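Local coordinates for protein minor fimbrium subunit Mfa5 (Porphyromonas gingivalis ATCC 33277, PDB 6TO1) that serves as an accessory subunit of the minor fimbriae, surface pili that mediate biofilm formation and adhesion to host cells and other oral bacteria, at residues 277-288 / 318-327; 609-620 / 637-646. All blocks are in the same frame, centred on the assembly; numbering follows the deposited sequence.

Interaction 1. Residues 277-288 / 318-327; sequences YVSNNPSTPLTP and FDGVAGALVY. With CA (calcium ion), chain F.
The Phe-318 ring meets Pro-288 at its CE2 atom, 3.7 Å from Pro-288 CB, while Thr-287 C and Ser-279 O, a buried carbonyl oxygen with no hydrogen-bond partner in the model, lie at its edge, near the plane. One face of this ring carries CD2 of Tyr-327, offset toward the rim, and Phe-318 CZ in turn lies in plane at the edge of the Tyr-327 ring. Pro-288 CB, 3.5 Å from Tyr-327 CD2, therefore touches both aromatics. The carboxylate of Asp-319 and the amide of Asn-280 run side by side, planes 24° apart, and both reach a calcium ion. With CG anti to its backbone N (chi1 -164°), Asp-319 extends into the 280-286 loop: OD2 binds the calcium at 2.6 Å and, from above the carboxylate plane, accepts the backbone N of Asn-281, while OD1 receives Thr-284 OG1 on its syn lone pair at 2.7 Å. That hydroxyl oxygen also binds the metal, as do Asn-280 OD1 and the carbonyls of Asn-281, Thr-284 and Leu-286. A type I turn from Asn-281 to Thr-284, with an Asx turn in which Asn-281 OD1 accepts Ser-283 N, folds the loop around the ion. Asp-319 thus ties the type I' turn from Phe-318 to Val-321 to the calcium loop. Farther along, Val-278 and Leu-325 form a single backbone bridge: Leu-325 N donates to Tyr-277 O, and Ser-279 N gives an almost straight bond to Leu-325 O (2.9 Å). Ser-279 OG accepts Tyr-327 N. Helix 274-277 leads into the contact, helix 262-272 covers Tyr-277 and Leu-325, and strand 326-327 pairs with strand 336-338.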
# COMPACT_ATOMS: atom_id res chain seq x y z
N TYR A 277 -48.07 -24.90 8.98
CA TYR A 277 -46.95 -24.58 9.86
C TYR A 277 -46.51 -25.72 10.74
O TYR A 277 -45.31 -25.89 10.97
CB TYR A 277 -47.32 -23.41 10.76
CG TYR A 277 -47.17 -22.09 10.08
CD1 TYR A 277 -45.99 -21.37 10.21
CD2 TYR A 277 -48.17 -21.55 9.32
CE1 TYR A 277 -45.83 -20.17 9.61
CE2 TYR A 277 -48.02 -20.31 8.70
CZ TYR A 277 -46.84 -19.64 8.83
OH TYR A 277 -46.63 -18.41 8.23
N VAL A 278 -47.45 -26.49 11.29
CA VAL A 278 -47.15 -27.34 12.44
C VAL A 278 -46.96 -28.78 11.99
O VAL A 278 -47.87 -29.37 11.40
CB VAL A 278 -48.25 -27.24 13.51
CG1 VAL A 278 -47.89 -28.08 14.69
CG2 VAL A 278 -48.46 -25.80 13.93
N SER A 279 -45.80 -29.34 12.33
CA SER A 279 -45.46 -30.74 12.14
C SER A 279 -46.65 -31.67 12.33
O SER A 279 -47.13 -31.84 13.45
CB SER A 279 -44.36 -31.15 13.12
OG SER A 279 -44.81 -30.97 14.46
N ASN A 280 -47.08 -32.29 11.23
CA ASN A 280 -48.09 -33.35 11.32
C ASN A 280 -47.99 -34.25 10.10
O ASN A 280 -47.89 -33.76 8.97
CB ASN A 280 -49.48 -32.77 11.39
CG ASN A 280 -50.55 -33.87 11.38
OD1 ASN A 280 -50.46 -34.83 12.16
ND2 ASN A 280 -51.52 -33.75 10.48
N ASN A 281 -48.03 -35.57 10.32
CA ASN A 281 -48.13 -36.53 9.23
C ASN A 281 -49.61 -36.77 8.95
O ASN A 281 -50.28 -37.40 9.77
CB ASN A 281 -47.45 -37.84 9.58
CG ASN A 281 -47.35 -38.79 8.38
OD1 ASN A 281 -48.16 -38.73 7.45
ND2 ASN A 281 -46.34 -39.64 8.39
N PRO A 282 -50.16 -36.26 7.84
CA PRO A 282 -51.62 -36.39 7.64
C PRO A 282 -52.07 -37.83 7.50
O PRO A 282 -53.27 -38.10 7.66
CB PRO A 282 -51.87 -35.59 6.34
CG PRO A 282 -50.56 -35.58 5.63
CD PRO A 282 -49.48 -35.62 6.70
N SER A 283 -51.15 -38.76 7.24
CA SER A 283 -51.48 -40.16 7.05
C SER A 283 -51.68 -40.91 8.36
O SER A 283 -52.32 -41.97 8.35
CB SER A 283 -50.37 -40.84 6.25
OG SER A 283 -50.31 -40.33 4.93
N THR A 284 -51.17 -40.42 9.44
CA THR A 284 -51.27 -41.11 10.72
C THR A 284 -52.32 -40.43 11.59
O THR A 284 -52.51 -39.22 11.50
CB THR A 284 -49.94 -41.08 11.47
OG1 THR A 284 -49.66 -39.72 11.87
CG2 THR A 284 -48.82 -41.57 10.59
N PRO A 285 -53.00 -41.18 12.45
CA PRO A 285 -54.02 -40.55 13.31
C PRO A 285 -53.43 -39.61 14.33
O PRO A 285 -54.15 -38.72 14.79
CB PRO A 285 -54.71 -41.74 13.99
CG PRO A 285 -54.38 -42.93 13.16
CD PRO A 285 -53.02 -42.66 12.56
N LEU A 286 -52.17 -39.78 14.71
CA LEU A 286 -51.55 -38.91 15.69
C LEU A 286 -51.58 -37.47 15.20
O LEU A 286 -51.28 -37.19 14.03
CB LEU A 286 -50.13 -39.38 15.96
CG LEU A 286 -49.23 -38.54 16.86
CD1 LEU A 286 -49.76 -38.48 18.29
CD2 LEU A 286 -47.81 -39.08 16.82
N THR A 287 -51.99 -36.56 16.07
CA THR A 287 -51.99 -35.16 15.69
C THR A 287 -51.38 -34.34 16.80
O THR A 287 -51.49 -34.67 17.98
CB THR A 287 -53.40 -34.65 15.37
OG1 THR A 287 -54.23 -34.80 16.53
CG2 THR A 287 -53.99 -35.44 14.22
N PRO A 288 -50.69 -33.26 16.44
CA PRO A 288 -50.15 -32.37 17.46
C PRO A 288 -51.26 -31.54 18.09
O PRO A 288 -52.34 -31.41 17.53
CB PRO A 288 -49.18 -31.48 16.67
CG PRO A 288 -49.80 -31.41 15.31
CD PRO A 288 -50.45 -32.76 15.07
N PHE A 318 -41.73 -34.59 15.02
CA PHE A 318 -42.91 -35.04 15.73
C PHE A 318 -43.70 -35.84 14.71
O PHE A 318 -43.89 -35.38 13.59
CB PHE A 318 -43.77 -33.88 16.23
CG PHE A 318 -45.10 -34.35 16.81
CD1 PHE A 318 -45.14 -34.90 18.07
CD2 PHE A 318 -46.26 -34.28 16.06
CE1 PHE A 318 -46.33 -35.34 18.60
CE2 PHE A 318 -47.46 -34.73 16.58
CZ PHE A 318 -47.48 -35.25 17.85
N ASP A 319 -44.17 -37.04 15.08
CA ASP A 319 -45.01 -37.83 14.16
C ASP A 319 -44.24 -38.17 12.88
O ASP A 319 -44.82 -38.26 11.79
CB ASP A 319 -46.30 -37.06 13.84
CG ASP A 319 -47.42 -37.93 13.21
OD1 ASP A 319 -47.44 -39.16 13.39
OD2 ASP A 319 -48.31 -37.36 12.53
N GLY A 320 -42.92 -38.27 13.02
CA GLY A 320 -42.02 -38.57 11.93
C GLY A 320 -41.73 -37.44 10.97
O GLY A 320 -41.07 -37.68 9.95
N VAL A 321 -42.20 -36.21 11.23
CA VAL A 321 -42.01 -35.11 10.29
C VAL A 321 -41.58 -33.87 11.08
O VAL A 321 -41.63 -33.83 12.30
CB VAL A 321 -43.28 -34.80 9.46
CG1 VAL A 321 -43.71 -36.02 8.63
CG2 VAL A 321 -44.42 -34.31 10.35
N ALA A 322 -41.18 -32.83 10.34
CA ALA A 322 -40.78 -31.56 10.93
C ALA A 322 -41.67 -30.47 10.35
O ALA A 322 -42.82 -30.74 10.03
CB ALA A 322 -39.30 -31.29 10.70
N GLY A 323 -41.17 -29.26 10.18
CA GLY A 323 -42.04 -28.16 9.80
C GLY A 323 -41.50 -26.83 10.29
O GLY A 323 -40.51 -26.75 11.02
N ALA A 324 -42.18 -25.76 9.86
CA ALA A 324 -41.87 -24.41 10.35
C ALA A 324 -41.97 -24.34 11.86
O ALA A 324 -41.23 -23.59 12.51
CB ALA A 324 -42.81 -23.39 9.71
N LEU A 325 -42.87 -25.14 12.45
CA LEU A 325 -42.93 -25.36 13.89
C LEU A 325 -42.98 -26.87 14.11
O LEU A 325 -43.71 -27.58 13.41
CB LEU A 325 -44.15 -24.71 14.52
CG LEU A 325 -44.15 -23.18 14.58
CD1 LEU A 325 -45.50 -22.75 15.15
CD2 LEU A 325 -42.98 -22.64 15.36
N VAL A 326 -42.19 -27.35 15.08
CA VAL A 326 -42.18 -28.77 15.42
C VAL A 326 -42.66 -28.92 16.86
O VAL A 326 -41.99 -28.52 17.82
CB VAL A 326 -40.80 -29.40 15.23
CG1 VAL A 326 -40.89 -30.95 15.44
CG2 VAL A 326 -40.26 -29.13 13.85
N TYR A 327 -43.82 -29.53 17.01
CA TYR A 327 -44.43 -29.74 18.31
C TYR A 327 -43.53 -30.59 19.21
O TYR A 327 -42.95 -31.58 18.76
CB TYR A 327 -45.78 -30.43 18.08
CG TYR A 327 -46.57 -30.75 19.31
CD1 TYR A 327 -46.80 -29.80 20.28
CD2 TYR A 327 -47.13 -32.02 19.47
CE1 TYR A 327 -47.54 -30.11 21.42
CE2 TYR A 327 -47.87 -32.34 20.59
CZ TYR A 327 -48.07 -31.38 21.55
OH TYR A 327 -48.82 -31.71 22.65
CA CA F . -50.79 -37.58 11.89
O HOH W 1 -45.91 -31.19 8.64

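Interaction 2. Residues 609-620 / 637-646; sequences KRYRFVEVPGST and AYFAYKLLNY
Tyr-611 and Phe-613 of strand 610-614 face Leu-643 and Tyr-641 across an antiparallel beta ladder, their side chains on one side of the sheet; Arg-612 and Lys-642 form a hydrogen-bonded pair on the other. Phe-613 swings its CG anti to the backbone N (chi1 178°), which brings the ring edge toward the face of Tyr-641 in a T-shaped stack, centroids 5.6 Å apart and planes at 74°. Its CE1 also meets Phe-639 CD1 at 3.6 Å, rim to rim, so the three rings form an aromatic cluster. The hydroxyl of Tyr-641 bonds to Asn-600 O. On the reverse side Arg-612 and the extended Lys-642 lie alongside each other, pointing the same way. A bend at chi2 (107°) folds the arginine back over its own strand: Val-614 CG1 sits beneath the centre of the guanidinium, and NH1 donates to Phe-613 O. NH2 then lies 3.7 Å from Lys-642 NZ, a proximity of like charges that probably costs some energy. Arg-610 sends NH1 to Tyr-646 OH, which lies in the guanidinium plane, with the ring nearly perpendicular; the NE of Arg-610 bonds to Thr-604 OG1. Beyond the strand, a type II turn from Val-616 to Ser-619 returns the chain to the partner strand, where Thr-620 CG2 packs 3.5 Å from Phe-639 CE1. Thr-620 N donates to Tyr-638 O at 2.7 Å, and its OG1 accepts Tyr-638 N. Between Val-614, the turn and Ala-640, one water bonds to Val-614 O, Ser-619 OG and Thr-620 O and accepts from Ala-640 N at 3.0 Å.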
# COMPACT_ATOMS: atom_id res chain seq x y z
N LYS A 609 52.34 53.18 -12.86
CA LYS A 609 53.47 52.29 -12.63
C LYS A 609 53.42 51.12 -13.60
O LYS A 609 52.35 50.68 -14.03
CB LYS A 609 53.45 51.76 -11.20
CG LYS A 609 54.04 52.70 -10.18
CD LYS A 609 53.43 52.44 -8.80
CE LYS A 609 53.90 53.45 -7.76
NZ LYS A 609 54.85 52.82 -6.80
N ARG A 610 54.60 50.63 -13.97
CA ARG A 610 54.73 49.55 -14.94
C ARG A 610 55.50 48.39 -14.33
O ARG A 610 56.47 48.59 -13.59
CB ARG A 610 55.42 50.02 -16.21
CG ARG A 610 55.47 48.96 -17.27
CD ARG A 610 55.89 49.54 -18.60
NE ARG A 610 54.82 50.37 -19.17
CZ ARG A 610 55.00 51.58 -19.66
NH1 ARG A 610 56.21 52.13 -19.67
NH2 ARG A 610 53.97 52.25 -20.15
N TYR A 611 55.04 47.17 -14.65
CA TYR A 611 55.54 45.94 -14.06
C TYR A 611 55.88 44.96 -15.16
O TYR A 611 55.12 44.81 -16.13
CB TYR A 611 54.49 45.32 -13.10
CG TYR A 611 54.15 46.25 -11.98
CD1 TYR A 611 54.81 46.18 -10.76
CD2 TYR A 611 53.22 47.26 -12.16
CE1 TYR A 611 54.53 47.07 -9.76
CE2 TYR A 611 52.93 48.15 -11.15
CZ TYR A 611 53.59 48.05 -9.97
OH TYR A 611 53.30 48.92 -8.98
N ARG A 612 57.02 44.27 -15.03
CA ARG A 612 57.44 43.35 -16.06
C ARG A 612 57.49 41.93 -15.52
O ARG A 612 57.87 41.70 -14.37
CB ARG A 612 58.80 43.69 -16.67
CG ARG A 612 60.01 43.50 -15.77
CD ARG A 612 60.78 42.29 -16.24
NE ARG A 612 62.09 42.13 -15.62
CZ ARG A 612 62.82 41.03 -15.73
NH1 ARG A 612 62.35 39.99 -16.41
NH2 ARG A 612 64.02 40.96 -15.14
N PHE A 613 57.13 41.00 -16.39
CA PHE A 613 57.05 39.59 -16.04
C PHE A 613 58.41 39.03 -15.68
O PHE A 613 59.42 39.27 -16.37
CB PHE A 613 56.45 38.80 -17.22
CG PHE A 613 56.37 37.32 -16.97
CD1 PHE A 613 55.33 36.80 -16.21
CD2 PHE A 613 57.33 36.45 -17.45
CE1 PHE A 613 55.26 35.46 -15.95
CE2 PHE A 613 57.26 35.08 -17.18
CZ PHE A 613 56.19 34.59 -16.43
N VAL A 614 58.44 38.23 -14.62
CA VAL A 614 59.66 37.57 -14.16
C VAL A 614 59.32 36.14 -13.76
O VAL A 614 58.19 35.82 -13.41
CB VAL A 614 60.32 38.29 -12.97
CG1 VAL A 614 60.96 39.60 -13.42
CG2 VAL A 614 59.32 38.57 -11.85
N GLU A 615 60.32 35.28 -13.81
CA GLU A 615 60.20 33.89 -13.36
C GLU A 615 61.02 33.77 -12.08
O GLU A 615 62.23 34.01 -12.09
CB GLU A 615 60.65 32.92 -14.45
CG GLU A 615 59.77 33.00 -15.71
CD GLU A 615 60.20 32.06 -16.85
OE1 GLU A 615 61.23 31.38 -16.71
OE2 GLU A 615 59.50 32.00 -17.89
N VAL A 616 60.34 33.49 -10.97
CA VAL A 616 61.00 33.44 -9.67
C VAL A 616 60.61 32.14 -8.99
O VAL A 616 59.76 31.40 -9.51
CB VAL A 616 60.64 34.65 -8.79
CG1 VAL A 616 61.01 35.97 -9.48
CG2 VAL A 616 59.14 34.61 -8.45
N PRO A 617 61.21 31.80 -7.85
CA PRO A 617 60.86 30.53 -7.19
C PRO A 617 59.37 30.48 -6.89
O PRO A 617 58.78 31.44 -6.39
CB PRO A 617 61.70 30.56 -5.91
CG PRO A 617 62.87 31.41 -6.26
CD PRO A 617 62.32 32.49 -7.17
N GLY A 618 58.77 29.34 -7.24
CA GLY A 618 57.37 29.12 -7.03
C GLY A 618 56.45 29.69 -8.07
O GLY A 618 55.27 29.32 -8.10
N SER A 619 56.93 30.57 -8.94
CA SER A 619 56.03 31.25 -9.87
C SER A 619 55.93 30.47 -11.17
O SER A 619 56.77 29.62 -11.51
CB SER A 619 56.49 32.70 -10.11
OG SER A 619 57.56 32.76 -11.03
N THR A 620 54.88 30.78 -11.92
CA THR A 620 54.60 30.05 -13.14
C THR A 620 55.40 30.64 -14.29
O THR A 620 55.33 31.85 -14.53
CB THR A 620 53.12 30.08 -13.49
OG1 THR A 620 52.33 29.58 -12.39
CG2 THR A 620 52.86 29.20 -14.74
N ALA A 637 47.61 29.34 -11.88
CA ALA A 637 48.92 29.85 -12.28
C ALA A 637 49.16 31.18 -11.59
O ALA A 637 48.25 32.03 -11.52
CB ALA A 637 49.01 30.03 -13.79
N TYR A 638 50.38 31.36 -11.09
CA TYR A 638 50.81 32.60 -10.45
C TYR A 638 51.93 33.20 -11.30
O TYR A 638 53.07 32.73 -11.25
CB TYR A 638 51.26 32.36 -9.03
CG TYR A 638 50.06 32.08 -8.15
CD1 TYR A 638 49.34 33.11 -7.61
CD2 TYR A 638 49.63 30.78 -7.93
CE1 TYR A 638 48.22 32.89 -6.83
CE2 TYR A 638 48.51 30.54 -7.13
CZ TYR A 638 47.81 31.62 -6.59
OH TYR A 638 46.68 31.45 -5.81
N PHE A 639 51.59 34.21 -12.07
CA PHE A 639 52.58 34.94 -12.86
C PHE A 639 53.09 36.12 -12.05
O PHE A 639 52.30 36.93 -11.60
CB PHE A 639 51.93 35.35 -14.18
CG PHE A 639 51.51 34.19 -15.02
CD1 PHE A 639 52.44 33.31 -15.52
CD2 PHE A 639 50.15 33.95 -15.30
CE1 PHE A 639 52.07 32.23 -16.31
CE2 PHE A 639 49.77 32.89 -16.10
CZ PHE A 639 50.72 32.02 -16.60
N ALA A 640 54.41 36.18 -11.86
CA ALA A 640 55.07 37.19 -11.04
C ALA A 640 55.56 38.35 -11.90
O ALA A 640 56.00 38.17 -13.04
CB ALA A 640 56.27 36.57 -10.32
N TYR A 641 55.45 39.54 -11.34
CA TYR A 641 55.88 40.77 -11.99
C TYR A 641 56.63 41.62 -10.97
O TYR A 641 56.23 41.67 -9.80
CB TYR A 641 54.68 41.59 -12.52
CG TYR A 641 53.92 40.84 -13.57
CD1 TYR A 641 54.03 41.16 -14.91
CD2 TYR A 641 53.09 39.80 -13.20
CE1 TYR A 641 53.35 40.44 -15.87
CE2 TYR A 641 52.42 39.08 -14.13
CZ TYR A 641 52.54 39.38 -15.45
OH TYR A 641 51.85 38.60 -16.34
N LYS A 642 57.67 42.31 -11.42
CA LYS A 642 58.32 43.31 -10.60
C LYS A 642 58.27 44.69 -11.25
O LYS A 642 58.14 44.84 -12.47
CB LYS A 642 59.78 42.94 -10.27
CG LYS A 642 60.71 42.88 -11.44
CD LYS A 642 62.15 42.50 -10.97
CE LYS A 642 63.13 42.50 -12.14
NZ LYS A 642 64.53 42.19 -11.71
N LEU A 643 58.39 45.69 -10.38
CA LEU A 643 58.35 47.08 -10.81
C LEU A 643 59.48 47.39 -11.77
O LEU A 643 60.64 47.01 -11.53
CB LEU A 643 58.42 47.95 -9.56
CG LEU A 643 58.38 49.46 -9.74
CD1 LEU A 643 57.03 49.90 -10.22
CD2 LEU A 643 58.75 50.18 -8.42
N LEU A 644 59.13 48.04 -12.88
CA LEU A 644 60.11 48.67 -13.76
C LEU A 644 60.42 50.06 -13.23
O LEU A 644 59.55 50.93 -13.24
CB LEU A 644 59.57 48.81 -15.17
CG LEU A 644 59.72 47.68 -16.16
CD1 LEU A 644 59.04 48.06 -17.47
CD2 LEU A 644 61.18 47.34 -16.38
N ASN A 645 61.66 50.29 -12.81
CA ASN A 645 62.05 51.60 -12.31
C ASN A 645 62.66 52.41 -13.44
O ASN A 645 63.62 51.97 -14.07
CB ASN A 645 63.06 51.48 -11.16
CG ASN A 645 62.46 50.83 -9.93
OD1 ASN A 645 61.45 51.29 -9.39
ND2 ASN A 645 63.08 49.73 -9.49
N TYR A 646 62.11 53.59 -13.70
CA TYR A 646 62.63 54.48 -14.73
C TYR A 646 63.57 55.53 -14.14
O TYR A 646 64.04 56.41 -14.87
CB TYR A 646 61.46 55.12 -15.45
CG TYR A 646 60.74 54.10 -16.34
CD1 TYR A 646 61.29 53.68 -17.53
CD2 TYR A 646 59.51 53.58 -15.97
CE1 TYR A 646 60.64 52.77 -18.35
CE2 TYR A 646 58.84 52.65 -16.79
CZ TYR A 646 59.41 52.26 -17.97
OH TYR A 646 58.78 51.36 -18.81
O HOH W 2 57.04 52.13 -13.27
O HOH W 3 56.10 34.05 -13.12

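In the fold
Interactions 1 and 2 lie on opposite sides of the centre of an elongated chain, with centres about 129 Å apart and nearest atoms about 105 Å apart. They come in series, interaction 1 being complete in the sequence well before interaction 2 begins, and share no sheet. The first joins loops, bound calcium and short strand 326-327 at one end of the elongated chain, beside helices 262-272 and 274-277, and the side chain of Ala-324 is about 10 Å from the bound magnesium. The second lies in the mixed sheet holding strands 530-539, 610-614 and 634-643, close to the modelled C-terminal end. Separate sheets between them, including that of strands 408-417 and 501-510, fit a rod-like, multidomain pilus subunit.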